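Local coordinates for restriction endonuclease S subunits (Thermoanaerobacter tengcongensis, PDB 3OKG), which probably recognises the DNA target of a type I restriction-modification system, as the specificity subunit that joins M subunits to form the methyltransferase, at residues K83-G88 against A103-D108; F127-F132 against E176-V181. All coordinates share one frame; numbering follows the deposited sequence.

Both contacts lie in the first of two DNA specificity regions of the chain and follow one another without nesting or crossing. From the N terminus, strand 81-84 leads into the turn at 85-88, the chain runs through strand 90-93, and contact 1 closes this short loop when the end of strand 102-104 and the prolines after it return to the turn. Contact 2 opens later and spans more chain: the loop 127-129 and the start of helix 130-137 meet the beginning of the long helix 174-216. The two centres are about 17 Å apart, yet they touch, with Gly88 and Leu104 of contact 1 packing on Pro130 and Glu131 of contact 2. Two sheets, the short helix and the long helix are thereby tied together.

Contact 1 of 2, residues K83-G88 against A103-D108; sequences KVIRSG and ALVPPD. With SO4 (sulfate ion), chain H.
Val105 lays its two methyls against the end of Ile85, CG1 lying 3.9 Å from Ile85 CD1 and CG2 only slightly farther off. Ile85 sends its CG1 branch between its own backbone N and carbonyl carbon (chi1 56°), the hindered orientation, and from there the extended branch brings CD1 to the valine. The same Val105 CG1 also rests on the carbonyl oxygen of Arg86, at 3.5 Å. Beside this apolar patch, Gly88 N donates a nearly straight 2.8 Å hydrogen bond to Val105 O, fixing the turn to the chain leaving strand 102-104. Gly88 O then comes 3.4 Å from Leu104 CD1. At the backbone angles of Gly88 a CB would be jammed against the carbonyl oxygen of Ser87. At the more exposed end, Ser87 OG leans over Pro107 CA at 3.2 Å. The CB of Arg86 points away from the 103-108 segment; its NE reaches O2 of a sulfate, probably from the crystallisation liquor, in a weak 3.0 Å bond, and NE and NH2 bond weakly to O4. Ile91 of strand 90-93 backs both Ile85 and Val105, while Cys114 also touches Ile85. This is the junction of two β-sheets in a specificity domain, where the turn after edge strand 81-84 is pinned to the end of edge strand 102-104.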
loop_
_atom_site.group_PDB
_atom_site.type_symbol
_atom_site.label_atom_id
_atom_site.label_comp_id
_atom_site.label_asym_id
_atom_site.label_seq_id
_atom_site.Cartn_x
_atom_site.Cartn_y
_atom_site.Cartn_z
ATOM N N LYS A 83 11.068 -0.949 35.042
ATOM C CA LYS A 83 12.050 0.096 34.689
ATOM C C LYS A 83 11.405 1.456 34.759
ATOM O O LYS A 83 10.384 1.679 34.125
ATOM C CB LYS A 83 12.640 -0.142 33.285
ATOM C CG LYS A 83 13.607 -1.325 33.235
ATOM C CD LYS A 83 14.215 -1.526 31.843
ATOM C CE LYS A 83 15.294 -2.631 31.901
ATOM N NZ LYS A 83 15.944 -2.841 30.581
ATOM N N VAL A 84 12.017 2.366 35.525
ATOM C CA VAL A 84 11.457 3.689 35.730
ATOM C C VAL A 84 11.824 4.540 34.527
ATOM O O VAL A 84 12.978 4.579 34.131
ATOM C CB VAL A 84 12.052 4.356 36.972
ATOM C CG1 VAL A 84 11.653 5.811 37.036
ATOM C CG2 VAL A 84 11.633 3.618 38.234
ATOM N N ILE A 85 10.841 5.173 33.905
ATOM C CA ILE A 85 11.169 6.061 32.797
ATOM C C ILE A 85 11.041 7.519 33.201
ATOM O O ILE A 85 10.273 7.878 34.110
ATOM C CB ILE A 85 10.318 5.784 31.551
ATOM C CG1 ILE A 85 8.816 5.865 31.885
ATOM C CG2 ILE A 85 10.666 4.406 31.015
ATOM C CD1 ILE A 85 7.869 5.561 30.692
ATOM N N ARG A 86 11.781 8.359 32.495
ATOM C CA ARG A 86 11.776 9.801 32.754
ATOM C C ARG A 86 11.519 10.557 31.460
ATOM O O ARG A 86 11.810 10.065 30.364
ATOM C CB ARG A 86 13.117 10.240 33.354
ATOM C CG ARG A 86 13.443 9.602 34.717
ATOM C CD ARG A 86 12.575 10.208 35.820
ATOM N NE ARG A 86 12.796 9.521 37.088
ATOM C CZ ARG A 86 12.032 9.663 38.168
ATOM N NH1 ARG A 86 10.978 10.475 38.147
ATOM N NH2 ARG A 86 12.324 8.985 39.273
ATOM N N SER A 87 10.951 11.754 31.585
ATOM C CA SER A 87 10.710 12.579 30.421
ATOM C C SER A 87 11.961 12.645 29.546
ATOM O O SER A 87 13.050 12.946 30.033
ATOM C CB SER A 87 10.365 14.009 30.878
ATOM O OG SER A 87 9.987 14.779 29.758
ATOM N N GLY A 88 11.804 12.405 28.251
ATOM C CA GLY A 88 12.939 12.503 27.355
ATOM C C GLY A 88 13.708 11.210 27.163
ATOM O O GLY A 88 14.609 11.153 26.316
ATOM N N ALA A 103 10.544 4.623 21.073
ATOM C CA ALA A 103 9.718 5.822 21.289
ATOM C C ALA A 103 10.360 6.753 22.255
ATOM O O ALA A 103 11.199 6.338 23.044
ATOM C CB ALA A 103 8.358 5.415 21.812
ATOM N N LEU A 104 9.925 8.011 22.211
ATOM C CA LEU A 104 10.427 9.048 23.108
ATOM C C LEU A 104 9.411 9.269 24.204
ATOM O O LEU A 104 8.225 9.398 23.935
ATOM C CB LEU A 104 10.623 10.351 22.336
ATOM C CG LEU A 104 11.098 11.587 23.113
ATOM C CD1 LEU A 104 12.546 11.387 23.607
ATOM C CD2 LEU A 104 10.974 12.825 22.225
ATOM N N VAL A 105 9.867 9.271 25.442
ATOM C CA VAL A 105 8.951 9.355 26.566
ATOM C C VAL A 105 8.553 10.824 26.774
ATOM O O VAL A 105 9.424 11.671 26.976
ATOM C CB VAL A 105 9.611 8.799 27.851
ATOM C CG1 VAL A 105 8.684 9.017 29.083
ATOM C CG2 VAL A 105 9.960 7.299 27.675
ATOM N N PRO A 106 7.259 11.125 26.692
ATOM C CA PRO A 106 6.779 12.503 26.866
ATOM C C PRO A 106 6.878 12.931 28.324
ATOM O O PRO A 106 7.157 12.081 29.169
ATOM C CB PRO A 106 5.313 12.414 26.440
ATOM C CG PRO A 106 4.930 11.004 26.720
ATOM C CD PRO A 106 6.156 10.182 26.442
ATOM N N PRO A 107 6.661 14.210 28.630
ATOM C CA PRO A 107 6.769 14.630 30.030
ATOM C C PRO A 107 5.645 14.082 30.913
ATOM O O PRO A 107 5.897 13.844 32.090
ATOM C CB PRO A 107 6.772 16.175 29.933
ATOM C CG PRO A 107 6.360 16.490 28.518
ATOM C CD PRO A 107 6.837 15.344 27.699
ATOM N N ASP A 108 4.455 13.855 30.356
ATOM C CA ASP A 108 3.330 13.334 31.128
ATOM C C ASP A 108 3.644 11.962 31.727
ATOM O O ASP A 108 3.046 11.559 32.712
ATOM C CB ASP A 108 2.045 13.294 30.271
ATOM C CG ASP A 108 2.331 13.366 28.757
ATOM O OD1 ASP A 108 3.047 14.313 28.288
ATOM O OD2 ASP A 108 1.811 12.480 28.033
HETATM S S SO4 H . 16.010 7.856 38.436
HETATM O O1 SO4 H . 16.232 8.046 39.870
HETATM O O2 SO4 H . 15.730 9.156 37.827
HETATM O O3 SO4 H . 17.211 7.271 37.828
HETATM O O4 SO4 H . 14.868 6.965 38.222
#

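Contact 2 of 2, residues F127-F132 against E176-V181; sequences FAEPEF and EQRRIV. With SO4 (sulfate ion), chain E.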
loop_
_atom_site.group_PDB
_atom_site.type_symbol
_atom_site.label_atom_id
_atom_site.label_comp_id
_atom_site.label_asym_id
_atom_site.label_seq_id
_atom_site.Cartn_x
_atom_site.Cartn_y
_atom_site.Cartn_z
ATOM N N PHE A 127 25.818 16.172 26.203
ATOM C CA PHE A 127 26.380 15.625 24.944
ATOM C C PHE A 127 25.332 15.338 23.894
ATOM O O PHE A 127 25.640 15.346 22.710
ATOM C CB PHE A 127 27.122 14.299 25.169
ATOM C CG PHE A 127 28.274 14.392 26.142
ATOM C CD1 PHE A 127 29.319 15.278 25.921
ATOM C CD2 PHE A 127 28.307 13.583 27.275
ATOM C CE1 PHE A 127 30.378 15.361 26.819
ATOM C CE2 PHE A 127 29.379 13.648 28.195
ATOM C CZ PHE A 127 30.406 14.546 27.963
ATOM N N ALA A 128 24.108 15.029 24.319
ATOM C CA ALA A 128 23.105 14.571 23.359
ATOM C C ALA A 128 21.732 15.090 23.703
ATOM O O ALA A 128 21.337 15.125 24.883
ATOM C CB ALA A 128 23.089 13.016 23.303
ATOM N N GLU A 129 20.987 15.447 22.672
ATOM C CA GLU A 129 19.576 15.821 22.806
ATOM C C GLU A 129 18.693 14.571 22.739
ATOM O O GLU A 129 18.887 13.740 21.849
ATOM C CB GLU A 129 19.188 16.714 21.636
ATOM C CG GLU A 129 19.932 18.031 21.631
ATOM C CD GLU A 129 19.359 19.011 22.634
ATOM O OE1 GLU A 129 18.174 18.873 22.981
ATOM O OE2 GLU A 129 20.096 19.910 23.065
ATOM N N PRO A 130 17.731 14.435 23.671
ATOM C CA PRO A 130 16.824 13.271 23.640
ATOM C C PRO A 130 16.179 13.051 22.266
ATOM O O PRO A 130 16.100 11.925 21.808
ATOM C CB PRO A 130 15.749 13.624 24.695
ATOM C CG PRO A 130 16.509 14.478 25.726
ATOM C CD PRO A 130 17.596 15.228 24.916
ATOM N N GLU A 131 15.715 14.114 21.621
ATOM C CA GLU A 131 15.015 13.953 20.347
ATOM C C GLU A 131 15.977 13.451 19.270
ATOM O O GLU A 131 15.563 12.732 18.342
ATOM C CB GLU A 131 14.393 15.287 19.894
ATOM C CG GLU A 131 13.173 15.740 20.716
ATOM C CD GLU A 131 13.506 16.279 22.128
ATOM O OE1 GLU A 131 12.535 16.459 22.904
ATOM O OE2 GLU A 131 14.701 16.528 22.477
ATOM N N PHE A 132 17.239 13.863 19.393
ATOM C CA PHE A 132 18.264 13.395 18.453
ATOM C C PHE A 132 18.505 11.908 18.674
ATOM O O PHE A 132 18.526 11.123 17.721
ATOM C CB PHE A 132 19.561 14.214 18.577
ATOM C CG PHE A 132 20.586 13.866 17.524
ATOM C CD1 PHE A 132 20.480 14.386 16.245
ATOM C CD2 PHE A 132 21.630 13.000 17.814
ATOM C CE1 PHE A 132 21.418 14.063 15.265
ATOM C CE2 PHE A 132 22.578 12.665 16.844
ATOM C CZ PHE A 132 22.471 13.200 15.570
ATOM N N GLU A 176 23.596 21.520 16.310
ATOM C CA GLU A 176 23.308 20.843 15.039
ATOM C C GLU A 176 22.339 19.670 15.253
ATOM O O GLU A 176 21.507 19.407 14.406
ATOM C CB GLU A 176 24.607 20.371 14.371
ATOM C CG GLU A 176 24.420 19.683 12.985
ATOM C CD GLU A 176 23.888 20.630 11.905
ATOM O OE1 GLU A 176 23.918 21.862 12.102
ATOM O OE2 GLU A 176 23.420 20.152 10.856
ATOM N N GLN A 177 22.437 18.971 16.384
ATOM C CA GLN A 177 21.449 17.928 16.680
ATOM C C GLN A 177 20.047 18.496 16.659
ATOM O O GLN A 177 19.124 17.878 16.110
ATOM C CB GLN A 177 21.713 17.230 18.035
ATOM C CG GLN A 177 23.070 16.487 18.140
ATOM C CD GLN A 177 23.277 15.897 19.519
ATOM O OE1 GLN A 177 22.317 15.504 20.185
ATOM N NE2 GLN A 177 24.515 15.876 19.975
ATOM N N ARG A 178 19.853 19.650 17.293
ATOM C CA ARG A 178 18.508 20.233 17.329
ATOM C C ARG A 178 18.052 20.632 15.923
ATOM O O ARG A 178 16.873 20.497 15.561
ATOM C CB ARG A 178 18.467 21.435 18.287
ATOM C CG ARG A 178 18.738 21.015 19.748
ATOM C CD ARG A 178 18.435 22.142 20.720
ATOM N NE ARG A 178 19.318 23.270 20.495
ATOM C CZ ARG A 178 20.519 23.403 21.029
ATOM N NH1 ARG A 178 21.007 22.459 21.830
ATOM N NH2 ARG A 178 21.234 24.491 20.759
ATOM N N ARG A 179 18.983 21.113 15.120
ATOM C CA ARG A 179 18.633 21.505 13.758
ATOM C C ARG A 179 18.212 20.284 12.938
ATOM O O ARG A 179 17.206 20.299 12.224
ATOM C CB ARG A 179 19.840 22.150 13.088
ATOM C CG ARG A 179 19.511 22.671 11.713
ATOM C CD ARG A 179 20.764 23.081 10.954
ATOM N NE ARG A 179 20.473 23.156 9.528
ATOM C CZ ARG A 179 20.795 22.212 8.657
ATOM N NH1 ARG A 179 21.453 21.131 9.060
ATOM N NH2 ARG A 179 20.476 22.359 7.381
ATOM N N ILE A 180 19.002 19.223 13.040
ATOM C CA ILE A 180 18.653 17.978 12.351
ATOM C C ILE A 180 17.301 17.418 12.792
ATOM O O ILE A 180 16.540 16.940 11.976
ATOM C CB ILE A 180 19.758 16.917 12.559
ATOM C CG1 ILE A 180 21.032 17.364 11.831
ATOM C CG2 ILE A 180 19.263 15.503 12.060
ATOM C CD1 ILE A 180 22.276 16.571 12.154
ATOM N N VAL A 181 17.012 17.441 14.089
ATOM C CA VAL A 181 15.705 16.974 14.565
ATOM C C VAL A 181 14.557 17.733 13.898
ATOM O O VAL A 181 13.526 17.147 13.473
ATOM C CB VAL A 181 15.593 17.167 16.103
ATOM C CG1 VAL A 181 14.137 17.024 16.548
ATOM C CG2 VAL A 181 16.513 16.181 16.842
HETATM S S SO4 E . 19.388 27.318 19.528
HETATM O O1 SO4 E . 19.465 27.973 20.837
HETATM O O2 SO4 E . 19.311 28.340 18.490
HETATM O O3 SO4 E . 20.599 26.521 19.328
HETATM O O4 SO4 E . 18.196 26.467 19.423
#
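Gln177, near the start of the long helix 174-216 of the predicted coiled coil, reaches across to the start of helix 130-137 and the loop before it, with Glu129 at the N-cap position, in a helix-to-helix junction of the specificity domain. The tight part centres on the buried Gln177 and Phe132. Gln177 CG sits over one face of the Phe132 ring, 3.7 Å from its centroid and 12° off the normal, a CH-pi contact; Phe132 CG lies anti to the backbone N (chi1 -174°), which swings the ring beneath the glutamine. Beyond the ring, the amide bonds twice to the backbone: OE1 accepts from Glu129 N at 2.8 Å, almost straight, and NE2 donates to Phe127 O at 3.0 Å, with that oxygen near the amide plane. NE2 also bonds to Pro172 O, so the amide's rotation is fixed. With an alanine in place of Gln177, Glu129 N and Phe127 O would probably lose these partners and the face of Phe132 its cover. Val181 CG2 approaches the edge of the same ring, and Ile180 CD1 lies 4.1 Å from Phe132 CE1. The solvent side is looser and ionic. There the exposed Arg178 bends at chi3 (-64°), its NH1 forming a 3.0 Å salt bridge with Glu129 OE2 from above the carboxylate plane. On the same guanidinium, NH2 donates to sulfate O3 at 2.6 Å, O3 lying at the group's edge, in its plane.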